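PDB 4FB5: probable oxidoreductase protein from Rhizobium etli, which probably works as a nucleotide-dependent oxidoreductase of the GFO/IDH/MocA family, with an N-terminal Rossmann domain expected to bind a dinucleotide cofactor. Local coordinates for residues Glu71-Ala74 with Gly75-Phe79; Thr33-Met36 with Gly37-Ala41. All blocks are in the same frame, centred on the assembly; numbering follows the deposited sequence.

Contact 1: residues Glu71-Ala74 with Gly75-Phe79; sequences EARA and GEFGF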
# COMPACT_ATOMS: atom_id res chain seq x y z
N GLU A 71 3.58 16.01 43.19
CA GLU A 71 3.21 17.44 43.11
C GLU A 71 3.59 18.12 41.78
O GLU A 71 2.93 19.06 41.35
CB GLU A 71 3.76 18.24 44.30
CG GLU A 71 2.73 18.46 45.43
CD GLU A 71 3.09 17.73 46.74
OE1 GLU A 71 4.23 17.22 46.85
OE2 GLU A 71 2.23 17.68 47.66
N ALA A 72 4.65 17.62 41.14
CA ALA A 72 5.09 18.12 39.84
C ALA A 72 4.11 17.71 38.74
O ALA A 72 3.65 18.56 37.98
CB ALA A 72 6.50 17.62 39.52
N ARG A 73 3.82 16.41 38.68
CA ARG A 73 2.91 15.85 37.69
C ARG A 73 1.49 16.35 37.91
O ARG A 73 0.73 16.52 36.95
CB ARG A 73 2.89 14.33 37.78
CG ARG A 73 4.18 13.64 37.39
CD ARG A 73 4.44 13.66 35.89
NE ARG A 73 5.68 12.95 35.59
CZ ARG A 73 6.07 12.59 34.38
NH1 ARG A 73 5.32 12.88 33.30
NH2 ARG A 73 7.22 11.93 34.23
N ALA A 74 1.18 16.59 39.18
CA ALA A 74 -0.11 17.14 39.60
C ALA A 74 -0.42 18.48 38.91
O ALA A 74 -1.56 18.76 38.56
CB ALA A 74 -0.12 17.31 41.12
N GLY A 75 0.62 19.30 38.73
CA GLY A 75 0.51 20.55 37.99
C GLY A 75 0.23 20.21 36.54
O GLY A 75 -0.81 20.59 36.01
N GLU A 76 1.16 19.45 35.93
CA GLU A 76 1.07 19.04 34.53
C GLU A 76 -0.30 18.54 34.11
O GLU A 76 -0.85 19.02 33.13
CB GLU A 76 2.15 18.00 34.20
CG GLU A 76 3.58 18.50 34.42
CD GLU A 76 4.63 17.79 33.56
OE1 GLU A 76 4.31 17.46 32.39
OE2 GLU A 76 5.77 17.59 34.07
N PHE A 77 -0.85 17.60 34.86
CA PHE A 77 -2.12 16.97 34.45
C PHE A 77 -3.37 17.71 34.92
O PHE A 77 -4.46 17.46 34.41
CB PHE A 77 -2.19 15.50 34.88
CG PHE A 77 -1.05 14.65 34.37
CD1 PHE A 77 -0.89 13.35 34.85
CD2 PHE A 77 -0.13 15.14 33.42
CE1 PHE A 77 0.15 12.53 34.40
CE2 PHE A 77 0.92 14.35 32.95
CZ PHE A 77 1.07 13.03 33.44
N GLY A 78 -3.22 18.61 35.88
CA GLY A 78 -4.36 19.41 36.35
C GLY A 78 -5.21 18.79 37.45
O GLY A 78 -6.44 18.86 37.41
N PHE A 79 -4.53 18.18 38.43
CA PHE A 79 -5.12 17.60 39.63
C PHE A 79 -4.90 18.47 40.86
O PHE A 79 -3.81 19.01 41.07
CB PHE A 79 -4.48 16.25 39.93
CG PHE A 79 -5.03 15.15 39.12
CD1 PHE A 79 -5.85 14.20 39.70
CD2 PHE A 79 -4.73 15.04 37.77
CE1 PHE A 79 -6.38 13.17 38.95
CE2 PHE A 79 -5.25 14.01 37.01
CZ PHE A 79 -6.07 13.07 37.60

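Contact 2: residues Thr33-Met36 with Gly37-Ala41; sequences TGYM and GKCHA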
# COMPACT_ATOMS: atom_id res chain seq x y z
N THR A 33 1.85 7.64 36.77
CA THR A 33 2.01 8.84 35.91
C THR A 33 2.92 8.62 34.72
O THR A 33 3.16 9.56 33.95
CB THR A 33 2.53 10.11 36.67
OG1 THR A 33 3.85 9.89 37.20
CG2 THR A 33 1.56 10.51 37.78
N GLY A 34 3.45 7.39 34.61
CA GLY A 34 4.09 6.90 33.40
C GLY A 34 3.12 7.03 32.24
O GLY A 34 2.00 7.54 32.40
N TYR A 35 3.50 6.55 31.06
CA TYR A 35 2.66 6.84 29.91
C TYR A 35 1.17 6.59 30.13
O TYR A 35 0.34 7.42 29.83
CB TYR A 35 3.07 6.14 28.62
CG TYR A 35 2.09 6.58 27.55
CD1 TYR A 35 1.86 7.97 27.33
CD2 TYR A 35 1.32 5.64 26.81
CE1 TYR A 35 0.92 8.41 26.39
CE2 TYR A 35 0.37 6.09 25.87
CZ TYR A 35 0.18 7.48 25.67
OH TYR A 35 -0.73 7.95 24.76
N MSE A 36 0.82 5.42 30.63
CA MSE A 36 -0.58 5.15 30.77
C MSE A 36 -1.27 6.14 31.72
O MSE A 36 -2.44 6.50 31.53
CB MSE A 36 -0.80 3.69 31.10
CG MSE A 36 -1.78 3.02 30.15
SE MSE A 36 -1.49 3.20 28.19
CE MSE A 36 -0.08 1.82 27.98
N GLY A 37 -0.54 6.66 32.71
CA GLY A 37 -1.15 7.66 33.59
C GLY A 37 -1.50 8.91 32.82
O GLY A 37 -2.61 9.47 32.94
N LYS A 38 -0.54 9.35 32.01
CA LYS A 38 -0.72 10.53 31.16
C LYS A 38 -1.93 10.39 30.25
O LYS A 38 -2.69 11.31 30.07
CB LYS A 38 0.52 10.77 30.32
CG LYS A 38 0.47 12.08 29.58
CD LYS A 38 1.84 12.56 29.22
CE LYS A 38 1.71 13.58 28.13
NZ LYS A 38 3.02 14.16 27.87
N CYS A 39 -2.09 9.22 29.69
CA CYS A 39 -3.15 8.96 28.78
C CYS A 39 -4.53 8.90 29.46
O CYS A 39 -5.48 9.53 28.97
CB CYS A 39 -2.82 7.68 28.03
SG CYS A 39 -3.82 7.43 26.57
N HIS A 40 -4.68 8.19 30.58
CA HIS A 40 -5.92 8.37 31.36
C HIS A 40 -6.11 9.86 31.60
O HIS A 40 -7.16 10.40 31.32
CB HIS A 40 -5.86 7.71 32.74
CG HIS A 40 -6.04 6.22 32.73
ND1 HIS A 40 -6.90 5.57 33.58
CD2 HIS A 40 -5.45 5.26 31.98
CE1 HIS A 40 -6.86 4.27 33.34
NE2 HIS A 40 -5.97 4.05 32.39
N ALA A 41 -5.09 10.55 32.09
CA ALA A 41 -5.31 11.93 32.48
C ALA A 41 -5.86 12.77 31.31
O ALA A 41 -6.76 13.59 31.48
CB ALA A 41 -4.04 12.55 33.09

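Contact 1: residues Glu71-Ala74 with Gly75-Phe79
Glu-71 opens the last two turns of helix 70-77 with a weak bond, its carbonyl O taking the N-H of Gly-75. Ala-72 O is shared by two weak bonds, from Gly-75 N and, at 3.3 Å but almost straight (172°), from Glu-76 N; the aliphatic part of Glu-76 lies against the same oxygen, CG 3.6 Å from Ala-72 O. Arg-73 O accepts the firm helical bond from Phe-77 N at 2.8 Å. The Phe-77 ring, with CG beside its own backbone N (chi1 -56°), meets that carbonyl O obliquely, CG 3.6 Å from Arg-73 O, while its CZ comes within 4.2 Å of Arg-73 CD. Ala-74 O ends the helix as the acceptor of two bonds, a weak one from Gly-78 N and a better one, 3.0 Å and in the carbonyl plane, from Phe-79 N. With Gly-78 at positive phi, this is a Schellman motif, and a side chain there would jam against the preceding carbonyl O. Phe-77 faces helix 35-44, while Phe-79 packs on Leu-59 and Leu-62 of strand 58-63, and Ala-74 on Ala-82 of edge strand 81-83.

Contact 2: residues Thr33-Met36 with Gly37-Ala41
Cys-39 sets its CB over one face of the Tyr-35 ring one helical turn away, a CH-pi contact 4.2 Å from CB to the ring centroid and 27° off the normal. Its sulfur stands obliquely to the same ring, so a sulfur-aromatic contact accompanies it, with SG 3.6 Å from Tyr-35 OH. Tyr-35 CG lies anti to the backbone N (chi1 -179°), which carries the ring beneath Cys-39 CB. The nearest ring carbon to Cys-39 CB is Tyr-35 CZ, at 3.8 Å, placing the methylene towards the phenol end. An alanine at Tyr-35 would take away this ring and is likely to leave Cys-39 CB and SG without their aromatic partner, opening a gap between them and Pro-334 of the second subunit.

Gly-34, at the N-cap, and Gly-37 belong to a sequence matching the GxGxxG pattern of Rossmann folds, where the turn after the first strand leads into a helix and a dinucleotide usually binds, probably here too. Gly-34 O takes the N-H of Lys-38 at 3.1 Å and, weakly, that of Gly-37. At Gly-37 the fit is tight: a CB would clash with Thr-33 CA, so the missing side chain lets the turn fold closely onto the helix start. Farther along, Cys-39 N bonds to Tyr-35 O and His-40 N to Met-36 O, the latter nearly straight (173°). The His-40 ring meets the same Met-36 O obliquely, CD2 3.3 Å away, while its two nitrogens bond to Ser-99 OG and Glu-124 OE1. Lys-38 runs out extended, and its NZ hydrogen-bonds to Arg-331 O and Val-50 O of the second subunit.

From the N terminus, strand 27-31 leads through the glycine turn into contact 2, at the start of helix 35-44; the chain then forms strand 58-63, and contact 1 follows at the end of helix 70-77, before strand 81-83. Neither closes a long loop, each shaping one end of its helix, and they stand in series without nesting or crossing. Their helices meet side by side in the Rossmann domain: Phe-77 of contact 1 puts CD1 3.7 Å from Ala-41 CB and CZ 3.8 Å from Lys-38 CA, while Arg-73 CG lies against Thr-33 OG1 of the glycine turn. Both contacts also reach the second subunit, where Phe-77 and Lys-38 pack on the same Thr-49.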